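Glycosyltransferase Gtf1 (Streptococcus pneumoniae, PDB 4PQG) is a glycosyltransferase of the GT-B clan, with two Rossmann-like domains and an added antiparallel beta-sheet domain, and is seen here with uridine-5'-diphosphate bound. Local coordinates at residues 376-381 with 387-392; 333-336 with 342-345; 351-354 with 359-362; 402-407 with 471-476. One frame throughout, in Å; residues are numbered along the deposited sequence.

Interaction 1: residues 376-381 with 387-392; sequences EIIANH and IQLKGH. With UDP (uridine-5'-diphosphate), chain C.
Ile378 lays the end of its side chain over two residues of the strand, Ile387 and Leu389. Its CD1 lies 3.8 Å from Ile387 CG2. The same methyl is 3.8 Å from Leu389 CD1, so one carbon bridges two strand residues whose side chains come from the same side of the strand. Ile378 and both partners cross at a slant. In Ile387 the CG2 branch stands opposite the backbone N and meets the helix, while CG1 lies beside that N and CD1 packs on Ile351 of helix 343-353. Leu389 also lies against Arg375 and Asp371, about one and two turns earlier on the helix that carries Ile378. Helix 371-380 and strand 387-391 are the second half of a beta-alpha-beta unit that starts with strand 361-365. The strand is an outermost one of the parallel sheet of this Rossmann-like domain.

The helix ends at His381. Its ring donates from ND1 to Ile377 O over 3.1 Å, at 161°, with the oxygen close to the ring plane. This adds to the weak backbone bond from His381 N to the same oxygen.

Past the strand the chain reaches UDP. The uracil N3 sits 3.3 Å above the centre of the His392 ring. His392 NE2 is 3.2 Å from UDP C2 and is also hydrogen-bonded to Tyr27 OH. Gly391, with positive phi, comes just before it. No hydrogen bond or salt bridge crosses between helix and strand, so their side chains hold by apolar packing of methyl groups; the ligand is met further on, at His392.

Interaction 2: residues 333-336 with 342-345; sequences TASR and HIDW. With UDP (uridine-5'-diphosphate), chain C.
Ile343 and Ser335 meet most closely in this contact. Ile343 CD1 comes to 3.3 Å from Ser335 OG, a tight approach of a methyl to a hydroxyl. The same methyl lies 4.0 Å from Arg336 O. On its other branch, Ile343 CG2 rests 4.3 Å from Thr333 CG2. The two branches thus reach different parts of the loop and strand. CG1 is placed opposite the carbonyl carbon (chi1 -62°), and the extended chi2 carries CD1 out to the loop.

Ser335 OG does not depend on the isoleucine for a partner. It donates to Arg336 O over 2.8 Å, reaching that oxygen from above the carbonyl plane. The bond links neighbouring residues just after the strand. Strand 330-334 and helix 343-353 open a beta-alpha-beta unit, continued by strand 361-365. As is usual in Rossmann-like domains, the loop after the strand faces the ligand.

From that loop Arg336 reaches UDP. Its guanidinium group lies edge-on to the beta phosphate and grips it with two bonds. NE donates to UDP O2B over 2.9 Å, and NH2 to UDP O1B over 2.8 Å. Both are nearly straight, at 173° and 175°. The paired bonds should limit rotation of the guanidinium group, and its positive charge would offset phosphate charge. Further out, Glu340 forms a salt bridge with NH2, and Lys341 NZ also binds UDP. On the neighbouring strand 404-406, Leu406 O is hydrogen-bonded to Thr333 OG1, while Ile343 packs on Leu374 of helix 371-380.

Interaction 3: residues 351-354 with 359-362; sequences IEAH and ELTF
Leu360, His354 and Ala353 account for nearly all of this contact. Leu360 has the largest share. It sits just before strand 361-365, and its side chain sets out toward residues 351-354. Its CD1 methyl presses on Ala353 CB at 3.5 Å and lies 3.9 Å from Ala353 C. One leucine branch therefore lies against both the alanine methyl and the backbone of that residue. The torsions carry CD1 there: chi1 is -88°, and chi2 is extended at -171°.

His354 meets Leu360 nearer its backbone. The histidine CG is opposite the backbone N (chi1 -179°), which swings the ring across to the incoming chain. The ring turns an edge to Leu360 O, with the oxygen near the ring plane. His354 CD2 is the nearest ring atom, 3.8 Å from Leu360 O. The same CD2 is 4.3 Å from Leu360 CB. No hydrogen bond joins the two segments. The imidazole also stacks on the ring of Tyr386, just before strand 387-391.

Leu360 also touches Leu331 of the adjacent strand 330-334 and Ile469 of helix 458-474. Ala353 touches Cys470 of the same helix, which therefore packs against both residues. Thr361 and Phe362 carry the chain onward as a sheet strand. Through its backbone Thr361 bonds with Phe329 and Leu331 on one neighbour, and Phe362 with Tyr386 and Gln388 on the other. The short connection from helix 343-353 into strand 361-365 is the returning half of a right-handed beta-alpha-beta crossover, the repeating unit of Rossmann-like domains.

Interaction 4: residues 402-407 with 471-476; sequences YEVYLT and QLYQEN
Tyr473 has its ring carbon CG opposite the carbonyl carbon (chi1 -77°), which brings the phenol OH to Glu403, just before strand 404-406. Glu403 has CG in the same sense, and its chain is extended beyond that (chi2 -174°). The two side chains cross obliquely and meet at the carboxylate. This is where helix 458-474 ends against the parallel sheet of the Rossmann-like domain.

Tyr473 OH donates a 2.8 Å hydrogen bond to Glu403 OE1. The oxygen receives it on its anti lone pair and lies near the ring plane, with the carboxylate and ring planes 32° apart. Phe329 N is also hydrogen-bonded to Glu403 OE1, so two donors hold that one atom. Such donors would stabilise negative charge on the carboxylate.

Beside this polar pair is an apolar one. Val404 and Leu472 reach toward each other, tip to tip. Val404 CG2 lies 3.8 Å from Leu472 CD1 and 3.9 Å from Leu472 CD2, so it faces the fork of the leucine. Leu478 of helix 478-489 touches Glu403, Val404 and Leu472.

The helix then stops in a Schellman motif, with Asn476 as the C-prime residue at positive phi. Arg477 N bonds to Leu472 O, and Asn476 N bonds to Tyr473 O over 3.0 Å.

In the fold
All four contacts belong to one parallel sheet and its helices, in the domain that includes the glycosyl transferases group 1 range. Interactions 2, 3 and 1 follow in that order along the chain. Interactions 2 and 3 share helix 343-353, with centres about 15 Å apart. Interaction 3 joins interaction 1 through Gln388 N and Phe362 O, 3.2 Å apart across neighbouring strands. Interaction 4 meets interaction 2 where Ala334 N lies 3.0 Å from Tyr405 OH, a probable hydrogen bond between neighbouring strands. Interactions 1 and 2 have centres about 11 Å apart, and both touch UDP, one at the uracil and the other at the beta phosphate.

Interaction 1: residues 376-381 with 387-392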
loop_
_atom_site.group_PDB
_atom_site.type_symbol
_atom_site.label_atom_id
_atom_site.label_comp_id
_atom_site.label_asym_id
_atom_site.label_seq_id
_atom_site.Cartn_x
_atom_site.Cartn_y
_atom_site.Cartn_z
ATOM N N GLU A 376 16.254 9.029 17.415
ATOM C CA GLU A 376 16.517 9.413 18.791
ATOM C C GLU A 376 17.217 8.293 19.585
ATOM O O GLU A 376 18.220 8.551 20.255
ATOM C CB GLU A 376 15.219 9.867 19.458
ATOM C CG GLU A 376 15.286 10.076 20.959
ATOM C CD GLU A 376 13.899 10.279 21.558
ATOM O OE1 GLU A 376 13.191 11.209 21.115
ATOM O OE2 GLU A 376 13.515 9.502 22.464
ATOM N N ILE A 377 16.699 7.067 19.490
ATOM C CA ILE A 377 17.314 5.902 20.124
ATOM C C ILE A 377 18.749 5.667 19.621
ATOM O O ILE A 377 19.673 5.452 20.420
ATOM C CB ILE A 377 16.460 4.617 19.935
ATOM C CG1 ILE A 377 15.071 4.812 20.544
ATOM C CG2 ILE A 377 17.141 3.405 20.568
ATOM C CD1 ILE A 377 14.070 3.743 20.167
ATOM N N ILE A 378 18.925 5.722 18.304
ATOM C CA ILE A 378 20.224 5.543 17.676
ATOM C C ILE A 378 21.215 6.620 18.141
ATOM O O ILE A 378 22.350 6.297 18.523
ATOM C CB ILE A 378 20.085 5.516 16.140
ATOM C CG1 ILE A 378 19.247 4.304 15.718
ATOM C CG2 ILE A 378 21.444 5.481 15.454
ATOM C CD1 ILE A 378 18.728 4.389 14.289
ATOM N N ALA A 379 20.783 7.883 18.129
ATOM C CA ALA A 379 21.625 8.987 18.596
ATOM C C ALA A 379 22.038 8.783 20.052
ATOM O O ALA A 379 23.226 8.866 20.370
ATOM C CB ALA A 379 20.922 10.325 18.434
ATOM N N ASN A 380 21.056 8.509 20.913
ATOM C CA ASN A 380 21.270 8.315 22.351
ATOM C C ASN A 380 22.279 7.231 22.709
ATOM O O ASN A 380 22.897 7.291 23.782
ATOM C CB ASN A 380 19.948 8.020 23.074
ATOM C CG ASN A 380 19.050 9.241 23.178
ATOM O OD1 ASN A 380 19.482 10.362 22.916
ATOM N ND2 ASN A 380 17.785 9.026 23.559
ATOM N N HIS A 381 22.427 6.239 21.828
ATOM C CA HIS A 381 23.372 5.147 22.051
ATOM C C HIS A 381 24.592 5.225 21.160
ATOM O O HIS A 381 25.407 4.303 21.133
ATOM C CB HIS A 381 22.662 3.790 21.951
ATOM C CG HIS A 381 21.689 3.526 23.091
ATOM N ND1 HIS A 381 20.420 3.995 23.093
ATOM C CD2 HIS A 381 21.849 2.833 24.287
ATOM C CE1 HIS A 381 19.804 3.619 24.229
ATOM N NE2 HIS A 381 20.675 2.906 24.955
ATOM N N ILE A 387 23.666 1.082 12.983
ATOM C CA ILE A 387 22.205 1.048 12.794
ATOM C C ILE A 387 21.776 2.249 11.945
ATOM O O ILE A 387 22.035 3.409 12.318
ATOM C CB ILE A 387 21.417 1.022 14.132
ATOM C CG1 ILE A 387 21.899 -0.130 15.022
ATOM C CG2 ILE A 387 19.915 0.853 13.876
ATOM C CD1 ILE A 387 21.379 -0.107 16.448
ATOM N N GLN A 388 21.138 1.965 10.803
ATOM C CA GLN A 388 20.756 3.005 9.833
ATOM C C GLN A 388 19.365 2.816 9.200
ATOM O O GLN A 388 18.924 1.694 8.955
ATOM C CB GLN A 388 21.812 3.134 8.729
ATOM C CG GLN A 388 23.092 3.813 9.198
ATOM C CD GLN A 388 24.280 3.556 8.290
ATOM O OE1 GLN A 388 24.129 3.107 7.148
ATOM N NE2 GLN A 388 25.486 3.836 8.806
ATOM N N LEU A 389 18.704 3.946 8.954
ATOM C CA LEU A 389 17.427 4.008 8.260
ATOM C C LEU A 389 17.712 4.221 6.788
ATOM O O LEU A 389 18.365 5.188 6.399
ATOM C CB LEU A 389 16.580 5.170 8.791
ATOM C CG LEU A 389 15.717 5.028 10.056
ATOM C CD1 LEU A 389 16.487 4.441 11.226
ATOM C CD2 LEU A 389 15.127 6.378 10.443
ATOM N N LYS A 390 17.214 3.313 5.972
ATOM C CA LYS A 390 17.527 3.321 4.551
ATOM C C LYS A 390 16.434 3.954 3.701
ATOM O O LYS A 390 16.644 4.184 2.521
ATOM C CB LYS A 390 17.793 1.898 4.063
ATOM C CG LYS A 390 18.875 1.164 4.847
ATOM C CD LYS A 390 20.232 1.849 4.724
ATOM C CE LYS A 390 20.942 1.373 3.469
ATOM N NZ LYS A 390 22.083 2.275 3.129
ATOM N N GLY A 391 15.273 4.228 4.291
ATOM C CA GLY A 391 14.138 4.741 3.513
ATOM C C GLY A 391 13.353 3.602 2.897
ATOM O O GLY A 391 13.687 2.431 3.093
ATOM N N HIS A 392 12.302 3.938 2.153
ATOM C CA HIS A 392 11.492 2.929 1.461
ATOM C C HIS A 392 12.181 2.631 0.170
ATOM O O HIS A 392 12.451 3.546 -0.616
ATOM C CB HIS A 392 10.080 3.461 1.214
ATOM C CG HIS A 392 9.105 2.408 0.757
ATOM N ND1 HIS A 392 8.277 1.769 1.610
ATOM C CD2 HIS A 392 8.838 1.894 -0.516
ATOM C CE1 HIS A 392 7.525 0.885 0.930
ATOM N NE2 HIS A 392 7.872 0.961 -0.377
HETATM N N1 UDP C . 8.346 -2.522 1.190
HETATM C C2 UDP C . 9.158 -1.942 0.191
HETATM N N3 UDP C . 10.197 -1.204 0.553
HETATM C C4 UDP C . 10.510 -0.974 1.836
HETATM C C5 UDP C . 9.727 -1.523 2.856
HETATM C C6 UDP C . 8.631 -2.314 2.493
HETATM O O2 UDP C . 8.922 -2.125 -1.029
HETATM O O4 UDP C . 11.511 -0.266 2.091
HETATM C "C1'" UDP C . 7.225 -3.370 0.758
HETATM C "C2'" UDP C . 7.591 -4.830 1.010
HETATM O "O2'" UDP C . 8.345 -5.436 -0.059
HETATM C "C3'" UDP C . 6.257 -5.527 1.218
HETATM C "C4'" UDP C . 5.334 -4.412 1.703
HETATM O "O4'" UDP C . 6.045 -3.174 1.539
HETATM O "O3'" UDP C . 5.759 -6.046 -0.020
HETATM C "C5'" UDP C . 4.965 -4.550 3.179
HETATM O "O5'" UDP C . 4.066 -5.637 3.316
HETATM P PA UDP C . 3.913 -6.429 4.703
HETATM O O1A UDP C . 2.873 -7.503 4.531
HETATM O O2A UDP C . 5.305 -6.832 5.126
HETATM O O3A UDP C . 3.548 -5.338 5.834
HETATM P PB UDP C . 2.278 -4.362 5.996
HETATM O O1B UDP C . 1.955 -4.435 7.471
HETATM O O2B UDP C . 2.769 -3.005 5.519
HETATM O O3B UDP C . 1.166 -4.968 5.161
#

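Interaction 2: residues 333-336 with 342-345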
loop_
_atom_site.group_PDB
_atom_site.type_symbol
_atom_site.label_atom_id
_atom_site.label_comp_id
_atom_site.label_asym_id
_atom_site.label_seq_id
_atom_site.Cartn_x
_atom_site.Cartn_y
_atom_site.Cartn_z
ATOM N N THR A 333 15.513 -5.339 8.671
ATOM C CA THR A 333 14.054 -5.361 8.796
ATOM C C THR A 333 13.468 -4.435 7.734
ATOM O O THR A 333 14.150 -3.520 7.256
ATOM C CB THR A 333 13.537 -5.017 10.212
ATOM O OG1 THR A 333 12.185 -5.470 10.337
ATOM C CG2 THR A 333 13.571 -3.532 10.496
ATOM N N ALA A 334 12.231 -4.705 7.333
ATOM C CA ALA A 334 11.608 -3.950 6.237
ATOM C C ALA A 334 10.123 -3.830 6.518
ATOM O O ALA A 334 9.399 -4.826 6.520
ATOM C CB ALA A 334 11.866 -4.616 4.886
ATOM N N SER A 335 9.693 -2.607 6.812
ATOM C CA SER A 335 8.297 -2.334 7.149
ATOM C C SER A 335 8.004 -0.846 7.160
ATOM O O SER A 335 8.917 0.005 7.235
ATOM C CB SER A 335 7.939 -2.935 8.522
ATOM O OG SER A 335 8.497 -2.187 9.597
ATOM N N ARG A 336 6.721 -0.521 7.091
ATOM C CA ARG A 336 6.272 0.780 7.548
ATOM C C ARG A 336 6.894 1.044 8.927
ATOM O O ARG A 336 6.973 0.139 9.771
ATOM C CB ARG A 336 4.750 0.825 7.663
ATOM C CG ARG A 336 4.000 0.646 6.342
ATOM C CD ARG A 336 2.497 0.523 6.573
ATOM N NE ARG A 336 2.160 -0.763 7.188
ATOM C CZ ARG A 336 1.605 -0.904 8.388
ATOM N NH1 ARG A 336 1.320 0.165 9.134
ATOM N NH2 ARG A 336 1.341 -2.124 8.854
ATOM N N HIS A 342 6.959 -2.097 16.050
ATOM C CA HIS A 342 7.861 -2.014 17.214
ATOM C C HIS A 342 9.314 -2.100 16.870
ATOM O O HIS A 342 10.084 -2.796 17.556
ATOM C CB HIS A 342 7.539 -3.103 18.240
ATOM C CG HIS A 342 6.090 -3.164 18.621
ATOM N ND1 HIS A 342 5.549 -2.347 19.552
ATOM C CD2 HIS A 342 5.061 -3.978 18.160
ATOM C CE1 HIS A 342 4.236 -2.630 19.684
ATOM N NE2 HIS A 342 3.940 -3.634 18.834
ATOM N N ILE A 343 9.721 -1.396 15.817
ATOM C CA ILE A 343 11.116 -1.421 15.395
ATOM C C ILE A 343 12.024 -0.907 16.515
ATOM O O ILE A 343 13.186 -1.319 16.604
ATOM C CB ILE A 343 11.333 -0.696 14.055
ATOM C CG1 ILE A 343 10.546 -1.401 12.942
ATOM C CG2 ILE A 343 12.808 -0.683 13.677
ATOM C CD1 ILE A 343 10.467 -0.611 11.656
ATOM N N ASP A 344 11.478 -0.063 17.395
ATOM C CA ASP A 344 12.268 0.457 18.520
ATOM C C ASP A 344 12.786 -0.650 19.428
ATOM O O ASP A 344 13.921 -0.584 19.899
ATOM C CB ASP A 344 11.521 1.537 19.309
ATOM C CG ASP A 344 10.181 1.063 19.826
ATOM O OD1 ASP A 344 9.395 0.532 19.008
ATOM O OD2 ASP A 344 9.916 1.225 21.042
ATOM N N TRP A 345 11.969 -1.677 19.650
ATOM C CA TRP A 345 12.412 -2.870 20.365
ATOM C C TRP A 345 13.561 -3.546 19.678
ATOM O O TRP A 345 14.509 -3.978 20.349
ATOM C CB TRP A 345 11.262 -3.849 20.589
ATOM C CG TRP A 345 10.121 -3.304 21.418
ATOM C CD1 TRP A 345 10.115 -2.167 22.217
ATOM C CD2 TRP A 345 8.780 -3.888 21.586
ATOM N NE1 TRP A 345 8.899 -2.004 22.827
ATOM C CE2 TRP A 345 8.054 -2.992 22.494
ATOM C CE3 TRP A 345 8.126 -5.003 21.072
ATOM C CZ2 TRP A 345 6.738 -3.228 22.869
ATOM C CZ3 TRP A 345 6.793 -5.229 21.444
ATOM C CH2 TRP A 345 6.119 -4.361 22.331
HETATM N N1 UDP C . 8.346 -2.522 1.190
HETATM C C2 UDP C . 9.158 -1.942 0.191
HETATM N N3 UDP C . 10.197 -1.204 0.553
HETATM C C4 UDP C . 10.510 -0.974 1.836
HETATM C C5 UDP C . 9.727 -1.523 2.856
HETATM C C6 UDP C . 8.631 -2.314 2.493
HETATM O O2 UDP C . 8.922 -2.125 -1.029
HETATM O O4 UDP C . 11.511 -0.266 2.091
HETATM C "C1'" UDP C . 7.225 -3.370 0.758
HETATM C "C2'" UDP C . 7.591 -4.830 1.010
HETATM O "O2'" UDP C . 8.345 -5.436 -0.059
HETATM C "C3'" UDP C . 6.257 -5.527 1.218
HETATM C "C4'" UDP C . 5.334 -4.412 1.703
HETATM O "O4'" UDP C . 6.045 -3.174 1.539
HETATM O "O3'" UDP C . 5.759 -6.046 -0.020
HETATM C "C5'" UDP C . 4.965 -4.550 3.179
HETATM O "O5'" UDP C . 4.066 -5.637 3.316
HETATM P PA UDP C . 3.913 -6.429 4.703
HETATM O O1A UDP C . 2.873 -7.503 4.531
HETATM O O2A UDP C . 5.305 -6.832 5.126
HETATM O O3A UDP C . 3.548 -5.338 5.834
HETATM P PB UDP C . 2.278 -4.362 5.996
HETATM O O1B UDP C . 1.955 -4.435 7.471
HETATM O O2B UDP C . 2.769 -3.005 5.519
HETATM O O3B UDP C . 1.166 -4.968 5.161
#

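Interaction 3: residues 351-354 with 359-362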
loop_
_atom_site.group_PDB
_atom_site.type_symbol
_atom_site.label_atom_id
_atom_site.label_comp_id
_atom_site.label_asym_id
_atom_site.label_seq_id
_atom_site.Cartn_x
_atom_site.Cartn_y
_atom_site.Cartn_z
ATOM N N ILE A 351 21.431 -2.892 19.768
ATOM C CA ILE A 351 22.389 -2.173 20.627
ATOM C C ILE A 351 22.978 -3.093 21.702
ATOM O O ILE A 351 24.183 -3.063 21.960
ATOM C CB ILE A 351 21.757 -0.918 21.287
ATOM C CG1 ILE A 351 21.410 0.124 20.221
ATOM C CG2 ILE A 351 22.680 -0.306 22.353
ATOM C CD1 ILE A 351 20.397 1.148 20.706
ATOM N N GLU A 352 22.121 -3.915 22.297
ATOM C CA GLU A 352 22.502 -4.824 23.365
ATOM C C GLU A 352 23.356 -5.978 22.834
ATOM O O GLU A 352 24.421 -6.270 23.390
ATOM C CB GLU A 352 21.243 -5.327 24.083
ATOM C CG GLU A 352 21.467 -6.240 25.277
ATOM C CD GLU A 352 22.037 -5.526 26.501
ATOM O OE1 GLU A 352 21.919 -4.281 26.609
ATOM O OE2 GLU A 352 22.600 -6.236 27.365
ATOM N N ALA A 353 22.906 -6.612 21.753
ATOM C CA ALA A 353 23.638 -7.724 21.151
ATOM C C ALA A 353 25.012 -7.283 20.659
ATOM O O ALA A 353 25.967 -8.070 20.665
ATOM C CB ALA A 353 22.838 -8.354 20.020
ATOM N N HIS A 354 25.102 -6.021 20.249
ATOM C CA HIS A 354 26.335 -5.430 19.733
ATOM C C HIS A 354 27.456 -5.414 20.759
ATOM O O HIS A 354 28.630 -5.327 20.401
ATOM C CB HIS A 354 26.031 -4.023 19.243
ATOM C CG HIS A 354 27.210 -3.303 18.661
ATOM N ND1 HIS A 354 27.965 -2.461 19.381
ATOM C CD2 HIS A 354 27.743 -3.312 17.380
ATOM C CE1 HIS A 354 28.938 -1.960 18.602
ATOM N NE2 HIS A 354 28.800 -2.480 17.378
ATOM N N GLU A 359 30.562 -6.576 15.550
ATOM C CA GLU A 359 30.508 -6.505 14.094
ATOM C C GLU A 359 29.063 -6.336 13.566
ATOM O O GLU A 359 28.858 -5.973 12.406
ATOM C CB GLU A 359 31.152 -7.764 13.509
ATOM C CG GLU A 359 31.995 -7.537 12.261
ATOM C CD GLU A 359 33.199 -6.638 12.509
ATOM O OE1 GLU A 359 33.724 -6.611 13.646
ATOM O OE2 GLU A 359 33.625 -5.951 11.558
ATOM N N LEU A 360 28.082 -6.608 14.427
ATOM C CA LEU A 360 26.663 -6.481 14.081
ATOM C C LEU A 360 26.305 -5.179 13.380
ATOM O O LEU A 360 26.687 -4.105 13.841
ATOM C CB LEU A 360 25.797 -6.585 15.335
ATOM C CG LEU A 360 25.354 -7.971 15.774
ATOM C CD1 LEU A 360 24.338 -7.818 16.902
ATOM C CD2 LEU A 360 24.777 -8.764 14.605
ATOM N N THR A 361 25.573 -5.280 12.268
ATOM C CA THR A 361 24.881 -4.111 11.703
ATOM C C THR A 361 23.391 -4.400 11.512
ATOM O O THR A 361 22.984 -5.554 11.470
ATOM C CB THR A 361 25.466 -3.647 10.369
ATOM O OG1 THR A 361 25.567 -4.776 9.493
ATOM C CG2 THR A 361 26.840 -2.979 10.573
ATOM N N PHE A 362 22.597 -3.337 11.398
ATOM C CA PHE A 362 21.135 -3.432 11.343
ATOM C C PHE A 362 20.630 -2.327 10.440
ATOM O O PHE A 362 20.685 -1.167 10.811
ATOM C CB PHE A 362 20.529 -3.284 12.756
ATOM C CG PHE A 362 19.014 -3.393 12.812
ATOM C CD1 PHE A 362 18.303 -4.187 11.904
ATOM C CD2 PHE A 362 18.300 -2.734 13.810
ATOM C CE1 PHE A 362 16.913 -4.296 11.981
ATOM C CE2 PHE A 362 16.918 -2.848 13.889
ATOM C CZ PHE A 362 16.224 -3.630 12.972
#

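Interaction 4: residues 402-407 with 471-476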
loop_
_atom_site.group_PDB
_atom_site.type_symbol
_atom_site.label_atom_id
_atom_site.label_comp_id
_atom_site.label_asym_id
_atom_site.label_seq_id
_atom_site.Cartn_x
_atom_site.Cartn_y
_atom_site.Cartn_z
ATOM N N TYR A 402 22.081 -9.676 3.000
ATOM C CA TYR A 402 22.092 -9.716 4.462
ATOM C C TYR A 402 22.091 -11.148 4.999
ATOM O O TYR A 402 21.880 -12.106 4.258
ATOM C CB TYR A 402 20.891 -8.927 5.022
ATOM C CG TYR A 402 20.933 -7.440 4.723
ATOM C CD1 TYR A 402 21.437 -6.542 5.656
ATOM C CD2 TYR A 402 20.467 -6.932 3.496
ATOM C CE1 TYR A 402 21.473 -5.183 5.395
ATOM C CE2 TYR A 402 20.499 -5.573 3.228
ATOM C CZ TYR A 402 21.007 -4.708 4.181
ATOM O OH TYR A 402 21.054 -3.361 3.940
ATOM N N GLU A 403 22.315 -11.295 6.299
ATOM C CA GLU A 403 22.333 -12.616 6.881
ATOM C C GLU A 403 21.034 -13.032 7.550
ATOM O O GLU A 403 20.560 -14.150 7.315
ATOM C CB GLU A 403 23.531 -12.782 7.814
ATOM C CG GLU A 403 24.843 -12.873 7.043
ATOM C CD GLU A 403 26.041 -13.173 7.925
ATOM O OE1 GLU A 403 26.004 -12.847 9.133
ATOM O OE2 GLU A 403 27.029 -13.729 7.397
ATOM N N VAL A 404 20.455 -12.142 8.361
ATOM C CA VAL A 404 19.296 -12.487 9.176
ATOM C C VAL A 404 18.263 -11.347 9.153
ATOM O O VAL A 404 18.633 -10.173 9.159
ATOM C CB VAL A 404 19.696 -12.768 10.646
ATOM C CG1 VAL A 404 18.460 -13.061 11.515
ATOM C CG2 VAL A 404 20.695 -13.927 10.739
ATOM N N TYR A 405 16.985 -11.718 9.142
ATOM C CA TYR A 405 15.879 -10.762 9.184
ATOM C C TYR A 405 15.279 -10.745 10.590
ATOM O O TYR A 405 15.045 -11.805 11.167
ATOM C CB TYR A 405 14.790 -11.148 8.163
ATOM C CG TYR A 405 13.674 -10.119 8.060
ATOM C CD1 TYR A 405 13.684 -9.151 7.057
ATOM C CD2 TYR A 405 12.610 -10.115 8.973
ATOM C CE1 TYR A 405 12.671 -8.194 6.974
ATOM C CE2 TYR A 405 11.601 -9.158 8.903
ATOM C CZ TYR A 405 11.639 -8.205 7.904
ATOM O OH TYR A 405 10.638 -7.255 7.834
ATOM N N LEU A 406 15.006 -9.540 11.100
ATOM C CA LEU A 406 14.340 -9.314 12.400
ATOM C C LEU A 406 12.952 -8.639 12.296
ATOM O O LEU A 406 12.768 -7.707 11.543
ATOM C CB LEU A 406 15.215 -8.410 13.275
ATOM C CG LEU A 406 16.672 -8.782 13.550
ATOM C CD1 LEU A 406 17.287 -7.729 14.464
ATOM C CD2 LEU A 406 16.747 -10.167 14.179
ATOM N N THR A 407 12.009 -9.090 13.120
ATOM C CA THR A 407 10.673 -8.503 13.213
ATOM C C THR A 407 10.279 -8.564 14.674
ATOM O O THR A 407 10.509 -9.578 15.351
ATOM C CB THR A 407 9.620 -9.267 12.351
ATOM O OG1 THR A 407 8.296 -8.928 12.796
ATOM C CG2 THR A 407 9.796 -10.794 12.474
ATOM N N GLN A 471 22.768 -16.098 20.136
ATOM C CA GLN A 471 22.694 -17.552 20.018
ATOM C C GLN A 471 22.820 -18.087 18.582
ATOM O O GLN A 471 23.443 -19.140 18.355
ATOM C CB GLN A 471 21.412 -18.082 20.662
ATOM C CG GLN A 471 21.295 -19.601 20.645
ATOM C CD GLN A 471 19.973 -20.091 21.191
ATOM O OE1 GLN A 471 19.143 -19.303 21.643
ATOM N NE2 GLN A 471 19.766 -21.400 21.153
ATOM N N LEU A 472 22.238 -17.372 17.618
ATOM C CA LEU A 472 22.270 -17.803 16.209
ATOM C C LEU A 472 23.703 -17.842 15.697
ATOM O O LEU A 472 24.105 -18.779 15.004
ATOM C CB LEU A 472 21.418 -16.864 15.332
ATOM C CG LEU A 472 21.247 -17.173 13.839
ATOM C CD1 LEU A 472 19.918 -16.590 13.363
ATOM C CD2 LEU A 472 22.400 -16.623 13.000
ATOM N N TYR A 473 24.466 -16.815 16.047
ATOM C CA TYR A 473 25.840 -16.724 15.619
ATOM C C TYR A 473 26.758 -17.625 16.451
ATOM O O TYR A 473 27.595 -18.347 15.896
ATOM C CB TYR A 473 26.301 -15.274 15.657
ATOM C CG TYR A 473 25.787 -14.464 14.491
ATOM C CD1 TYR A 473 26.395 -14.547 13.239
ATOM C CD2 TYR A 473 24.691 -13.610 14.635
ATOM C CE1 TYR A 473 25.932 -13.802 12.162
ATOM C CE2 TYR A 473 24.219 -12.863 13.568
ATOM C CZ TYR A 473 24.835 -12.960 12.333
ATOM O OH TYR A 473 24.368 -12.214 11.271
ATOM N N GLN A 474 26.568 -17.604 17.769
ATOM C CA GLN A 474 27.446 -18.320 18.692
ATOM C C GLN A 474 27.291 -19.833 18.583
ATOM O O GLN A 474 28.268 -20.556 18.755
ATOM C CB GLN A 474 27.256 -17.823 20.136
ATOM C CG GLN A 474 27.756 -16.391 20.336
ATOM C CD GLN A 474 27.481 -15.808 21.720
ATOM O OE1 GLN A 474 26.528 -16.191 22.412
ATOM N NE2 GLN A 474 28.318 -14.857 22.123
ATOM N N GLU A 475 26.080 -20.309 18.284
ATOM C CA GLU A 475 25.857 -21.736 18.021
ATOM C C GLU A 475 25.984 -22.099 16.532
ATOM O O GLU A 475 25.624 -23.209 16.130
ATOM C CB GLU A 475 24.511 -22.207 18.590
ATOM C CG GLU A 475 24.321 -21.883 20.068
ATOM C CD GLU A 475 23.111 -22.558 20.685
ATOM O OE1 GLU A 475 22.198 -22.977 19.946
ATOM O OE2 GLU A 475 23.063 -22.662 21.929
ATOM N N ASN A 476 26.496 -21.165 15.726
ATOM C CA ASN A 476 26.785 -21.410 14.312
ATOM C C ASN A 476 25.594 -21.915 13.509
ATOM O O ASN A 476 25.727 -22.858 12.730
ATOM C CB ASN A 476 27.941 -22.407 14.172
ATOM C CG ASN A 476 29.207 -21.756 13.684
ATOM O OD1 ASN A 476 29.955 -21.160 14.469
ATOM N ND2 ASN A 476 29.461 -21.862 12.377
#